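Local atomic coordinates of Sso-CP2 metallo-carboxypetidase (Sulfolobus solfataricus, PDB entry 4MMO), a protein that probably cleaves peptides as a zinc-dependent metallo-carboxypeptidase of the M20 family. Residues H118-K122 / N123-V127; T354-K357 / A358-S362. One frame throughout, in Å; residues are numbered along the deposited sequence.

In the fold
Both contacts are local. Contact 1 is the end of helix 102-121 and the loop after it, which leads into strand 128-134; contact 2 lies within helix 354-367. Contact 1 is partly buried and away from the annotated sites. A Schellman turn and two leucine contacts hold it, with a lysine chain lying over a glutamate. Contact 2 is ordinary helical bonding with one valine-isoleucine touch. Its buried share is larger (V355, V356, A358 and M359), and its buried face rests against strands 159-161 and 395-396. Both contacts pack on helix 417-433. Their centres are 18 Å apart, and they do not touch. Contact 2 is the nearer to the zinc site.

Contact 1: residues H118-K122 / N123-V127; sequences HLLDK and NELNV
The flat carboxylate of E124 lies beneath the chain of K122. K122 CB and CD both stand over one and the same face of it, with CD 3.6 Å from E124 OE1. From beside the group, L119 CD2 comes within 3.8 Å of E124 OE1. K122 NZ is above that same face but remains 4.2 Å from E124 OE1, beyond a salt bridge. E124 OE1 also has a long, weak ion pair with K432 of helix 417-433. A serine in place of E124 would probably leave K122 without the surface under its CB and CD, and K432 without this distant opposite charge.

The second flat group is the carbonyl of L119. Its oxygen accepts two backbone N-H groups, from K122 and E124, which approach from opposite faces of the carbonyl plane. The bond from E124 N to L119 O is 2.8 Å long and nearly straight, at 173°. N123 N bonds to L120 O at 3.1 Å, but from above that carbonyl plane, 71° out of it. These two bonds make a Schellman motif. N123, with positive phi, is its C-prime residue and ends helix 102-121.

Past the turn, L125 folds back on the helix. Its CG is anti to the backbone N (chi1 -175°), and the two methyls meet different leucines. L125 CD2 lies 3.8 Å from L120 CD2, with the two chains side by side and pointing the same way. L125 CD1 is 4.1 Å from L119 CD1, where the chains cross at about a right angle. L120 and L125 both also touch I58 of strand 53-58, while L119 packs on L431.

Contact 2: residues T354-K357 / A358-S362; sequences TVVK and AMIES
V356 has CG1 anti to its backbone N (chi1 170°). I360 turns CG1 beside its own N (chi1 -71°) and then runs extended to CD1. These torsions bring I360 CD1 back to 4.0 Å from V356 CG1, one turn earlier in the helix. I360 CG1 also lies 3.5 Å from V356 O, so the base of the side chain packs on the backbone. V356 O takes the bond from I360 N at 2.8 Å.

The bond from A358 N to T354 O is shorter, at 2.7 Å. A358 CB sits 3.3 Å from the same T354 O. E361 N bonds to K357 O in the same i to i+4 pattern. The bond from M359 N to V355 O is less straight, at 137°.

M359 bends at its second and third torsions, and its chain leads away from the preceding turn. It packs on I161, V396, A398, I399 and F430. V355 joins it on I161, V396 and F430. K357 and E361 lie on the exposed side, with E361 also touching L433 of helix 417-433.

This is an amphipathic helix, 354-367, packed with one face against helix 417-433 and strands 159-161 and 395-396 of the mixed sheet. The M359 side chain is about 11 Å from that of the zinc ligand E163. The layering of helices on a mixed sheet is that of the M20 zinc-binding domain.

Contact 1: residues H118-K122 / N123-V127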
loop_
_atom_site.group_PDB
_atom_site.type_symbol
_atom_site.label_atom_id
_atom_site.label_comp_id
_atom_site.label_asym_id
_atom_site.label_seq_id
_atom_site.Cartn_x
_atom_site.Cartn_y
_atom_site.Cartn_z
ATOM N N HIS A 118 -29.693 38.209 -13.481
ATOM C CA HIS A 118 -29.512 39.591 -13.892
ATOM C C HIS A 118 -30.141 39.826 -15.260
ATOM O O HIS A 118 -30.891 40.784 -15.449
ATOM C CB HIS A 118 -28.027 39.952 -13.902
ATOM C CG HIS A 118 -27.407 39.962 -12.539
ATOM N ND1 HIS A 118 -26.061 40.189 -12.333
ATOM C CD2 HIS A 118 -27.946 39.773 -11.314
ATOM C CE1 HIS A 118 -25.802 40.137 -11.040
ATOM N NE2 HIS A 118 -26.929 39.885 -10.397
ATOM N N LEU A 119 -29.859 38.936 -16.205
ATOM C CA LEU A 119 -30.411 39.065 -17.547
ATOM C C LEU A 119 -31.935 38.959 -17.532
ATOM O O LEU A 119 -32.612 39.697 -18.242
ATOM C CB LEU A 119 -29.809 38.015 -18.482
ATOM C CG LEU A 119 -28.304 38.134 -18.745
ATOM C CD1 LEU A 119 -27.862 37.097 -19.768
ATOM C CD2 LEU A 119 -27.921 39.530 -19.219
ATOM N N LEU A 120 -32.470 38.049 -16.724
ATOM C CA LEU A 120 -33.918 37.915 -16.582
ATOM C C LEU A 120 -34.532 39.195 -16.020
ATOM O O LEU A 120 -35.581 39.647 -16.481
ATOM C CB LEU A 120 -34.267 36.742 -15.661
ATOM C CG LEU A 120 -34.241 35.331 -16.251
ATOM C CD1 LEU A 120 -34.469 34.299 -15.156
ATOM C CD2 LEU A 120 -35.284 35.178 -17.343
ATOM N N ASP A 121 -33.873 39.773 -15.019
ATOM C CA ASP A 121 -34.368 40.977 -14.362
ATOM C C ASP A 121 -34.415 42.179 -15.309
ATOM O O ASP A 121 -35.090 43.169 -15.026
ATOM C CB ASP A 121 -33.499 41.319 -13.147
ATOM C CG ASP A 121 -33.710 40.360 -11.981
ATOM O OD1 ASP A 121 -34.688 39.582 -12.000
ATOM O OD2 ASP A 121 -32.894 40.399 -11.034
ATOM N N LYS A 122 -33.693 42.087 -16.424
ATOM C CA LYS A 122 -33.639 43.171 -17.400
ATOM C C LYS A 122 -34.313 42.785 -18.715
ATOM O O LYS A 122 -34.269 43.542 -19.685
ATOM C CB LYS A 122 -32.185 43.556 -17.683
ATOM C CG LYS A 122 -31.375 43.940 -16.458
ATOM C CD LYS A 122 -29.970 44.368 -16.868
ATOM C CE LYS A 122 -28.967 44.229 -15.733
ATOM N NZ LYS A 122 -27.872 43.275 -16.079
ATOM N N ASN A 123 -34.937 41.611 -18.744
ATOM C CA ASN A 123 -35.515 41.078 -19.974
ATOM C C ASN A 123 -34.494 41.051 -21.114
ATOM O O ASN A 123 -34.803 41.407 -22.252
ATOM C CB ASN A 123 -36.763 41.872 -20.376
ATOM C CG ASN A 123 -38.000 41.439 -19.610
ATOM O OD1 ASN A 123 -38.808 40.653 -20.107
ATOM N ND2 ASN A 123 -38.151 41.944 -18.392
ATOM N N GLU A 124 -33.277 40.619 -20.793
ATOM C CA GLU A 124 -32.183 40.567 -21.762
ATOM C C GLU A 124 -31.733 39.138 -22.083
ATOM O O GLU A 124 -30.760 38.946 -22.812
ATOM C CB GLU A 124 -30.986 41.375 -21.248
ATOM C CG GLU A 124 -31.257 42.865 -21.112
ATOM C CD GLU A 124 -30.032 43.653 -20.677
ATOM O OE1 GLU A 124 -29.080 43.043 -20.147
ATOM O OE2 GLU A 124 -30.022 44.887 -20.865
ATOM N N LEU A 125 -32.431 38.140 -21.543
ATOM C CA LEU A 125 -32.084 36.745 -21.812
ATOM C C LEU A 125 -32.708 36.273 -23.122
ATOM O O LEU A 125 -33.931 36.188 -23.245
ATOM C CB LEU A 125 -32.525 35.834 -20.661
ATOM C CG LEU A 125 -32.109 34.363 -20.793
ATOM C CD1 LEU A 125 -30.595 34.217 -20.758
ATOM C CD2 LEU A 125 -32.750 33.507 -19.710
ATOM N N ASN A 126 -31.857 35.957 -24.092
ATOM C CA ASN A 126 -32.310 35.586 -25.428
ATOM C C ASN A 126 -31.826 34.200 -25.828
ATOM O O ASN A 126 -31.570 33.920 -27.002
ATOM C CB ASN A 126 -31.853 36.635 -26.443
ATOM C CG ASN A 126 -32.494 37.984 -26.202
ATOM O OD1 ASN A 126 -33.681 38.172 -26.463
ATOM N ND2 ASN A 126 -31.714 38.931 -25.699
ATOM N N VAL A 127 -31.703 33.339 -24.825
ATOM C CA VAL A 127 -31.381 31.937 -25.035
ATOM C C VAL A 127 -32.080 31.128 -23.951
ATOM O O VAL A 127 -32.046 31.490 -22.776
ATOM C CB VAL A 127 -29.850 31.696 -24.998
ATOM C CG1 VAL A 127 -29.237 32.275 -23.738
ATOM C CG2 VAL A 127 -29.521 30.213 -25.131
#

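Contact 2: residues T354-K357 / A358-S362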
loop_
_atom_site.group_PDB
_atom_site.type_symbol
_atom_site.label_atom_id
_atom_site.label_comp_id
_atom_site.label_asym_id
_atom_site.label_seq_id
_atom_site.Cartn_x
_atom_site.Cartn_y
_atom_site.Cartn_z
ATOM N N THR A 354 -20.081 28.156 -32.264
ATOM C CA THR A 354 -20.479 29.467 -31.772
ATOM C C THR A 354 -20.383 29.557 -30.247
ATOM O O THR A 354 -20.042 30.615 -29.705
ATOM C CB THR A 354 -21.905 29.818 -32.216
ATOM O OG1 THR A 354 -22.783 28.739 -31.887
ATOM C CG2 THR A 354 -21.949 30.059 -33.719
ATOM N N VAL A 355 -20.679 28.463 -29.549
ATOM C CA VAL A 355 -20.624 28.497 -28.090
ATOM C C VAL A 355 -19.187 28.763 -27.660
ATOM O O VAL A 355 -18.944 29.553 -26.748
ATOM C CB VAL A 355 -21.209 27.213 -27.415
ATOM C CG1 VAL A 355 -20.363 25.976 -27.710
ATOM C CG2 VAL A 355 -21.336 27.422 -25.910
ATOM N N VAL A 356 -18.227 28.145 -28.346
ATOM C CA VAL A 356 -16.822 28.386 -28.030
ATOM C C VAL A 356 -16.457 29.827 -28.361
ATOM O O VAL A 356 -15.816 30.513 -27.563
ATOM C CB VAL A 356 -15.884 27.413 -28.778
ATOM C CG1 VAL A 356 -14.425 27.830 -28.619
ATOM C CG2 VAL A 356 -16.072 25.997 -28.259
ATOM N N LYS A 357 -16.875 30.281 -29.538
ATOM C CA LYS A 357 -16.591 31.640 -29.980
ATOM C C LYS A 357 -17.139 32.648 -28.985
ATOM O O LYS A 357 -16.418 33.537 -28.540
ATOM C CB LYS A 357 -17.190 31.888 -31.368
ATOM C CG LYS A 357 -16.351 31.333 -32.509
ATOM C CD LYS A 357 -17.129 31.310 -33.817
ATOM C CE LYS A 357 -16.201 31.281 -35.022
ATOM N NZ LYS A 357 -16.953 31.174 -36.302
ATOM N N ALA A 358 -18.414 32.499 -28.632
ATOM C CA ALA A 358 -19.049 33.377 -27.651
ATOM C C ALA A 358 -18.277 33.377 -26.333
ATOM O O ALA A 358 -18.194 34.392 -25.644
ATOM C CB ALA A 358 -20.486 32.947 -27.417
ATOM N N MET A 359 -17.700 32.232 -25.995
ATOM C CA MET A 359 -16.967 32.085 -24.746
ATOM C C MET A 359 -15.606 32.796 -24.810
ATOM O O MET A 359 -15.219 33.501 -23.879
ATOM C CB MET A 359 -16.786 30.597 -24.445
ATOM C CG MET A 359 -16.501 30.275 -23.004
ATOM S SD MET A 359 -17.843 30.659 -21.850
ATOM C CE MET A 359 -19.009 29.350 -22.202
ATOM N N ILE A 360 -14.889 32.617 -25.913
ATOM C CA ILE A 360 -13.615 33.306 -26.123
ATOM C C ILE A 360 -13.773 34.830 -26.109
ATOM O O ILE A 360 -12.986 35.539 -25.485
ATOM C CB ILE A 360 -12.961 32.876 -27.455
ATOM C CG1 ILE A 360 -12.447 31.441 -27.334
ATOM C CG2 ILE A 360 -11.806 33.823 -27.838
ATOM C CD1 ILE A 360 -11.883 30.859 -28.620
ATOM N N GLU A 361 -14.786 35.332 -26.801
ATOM C CA GLU A 361 -14.954 36.772 -26.951
ATOM C C GLU A 361 -15.391 37.413 -25.633
ATOM O O GLU A 361 -14.889 38.472 -25.249
ATOM C CB GLU A 361 -15.952 37.079 -28.075
ATOM C CG GLU A 361 -16.153 38.570 -28.358
ATOM C CD GLU A 361 -17.181 38.842 -29.451
ATOM O OE1 GLU A 361 -17.918 39.845 -29.334
ATOM O OE2 GLU A 361 -17.259 38.060 -30.424
ATOM N N SER A 362 -16.315 36.765 -24.931
ATOM C CA SER A 362 -16.774 37.270 -23.638
ATOM C C SER A 362 -15.642 37.287 -22.616
ATOM O O SER A 362 -15.510 38.235 -21.839
ATOM C CB SER A 362 -17.943 36.433 -23.108
ATOM O OG SER A 362 -17.600 35.062 -23.028
#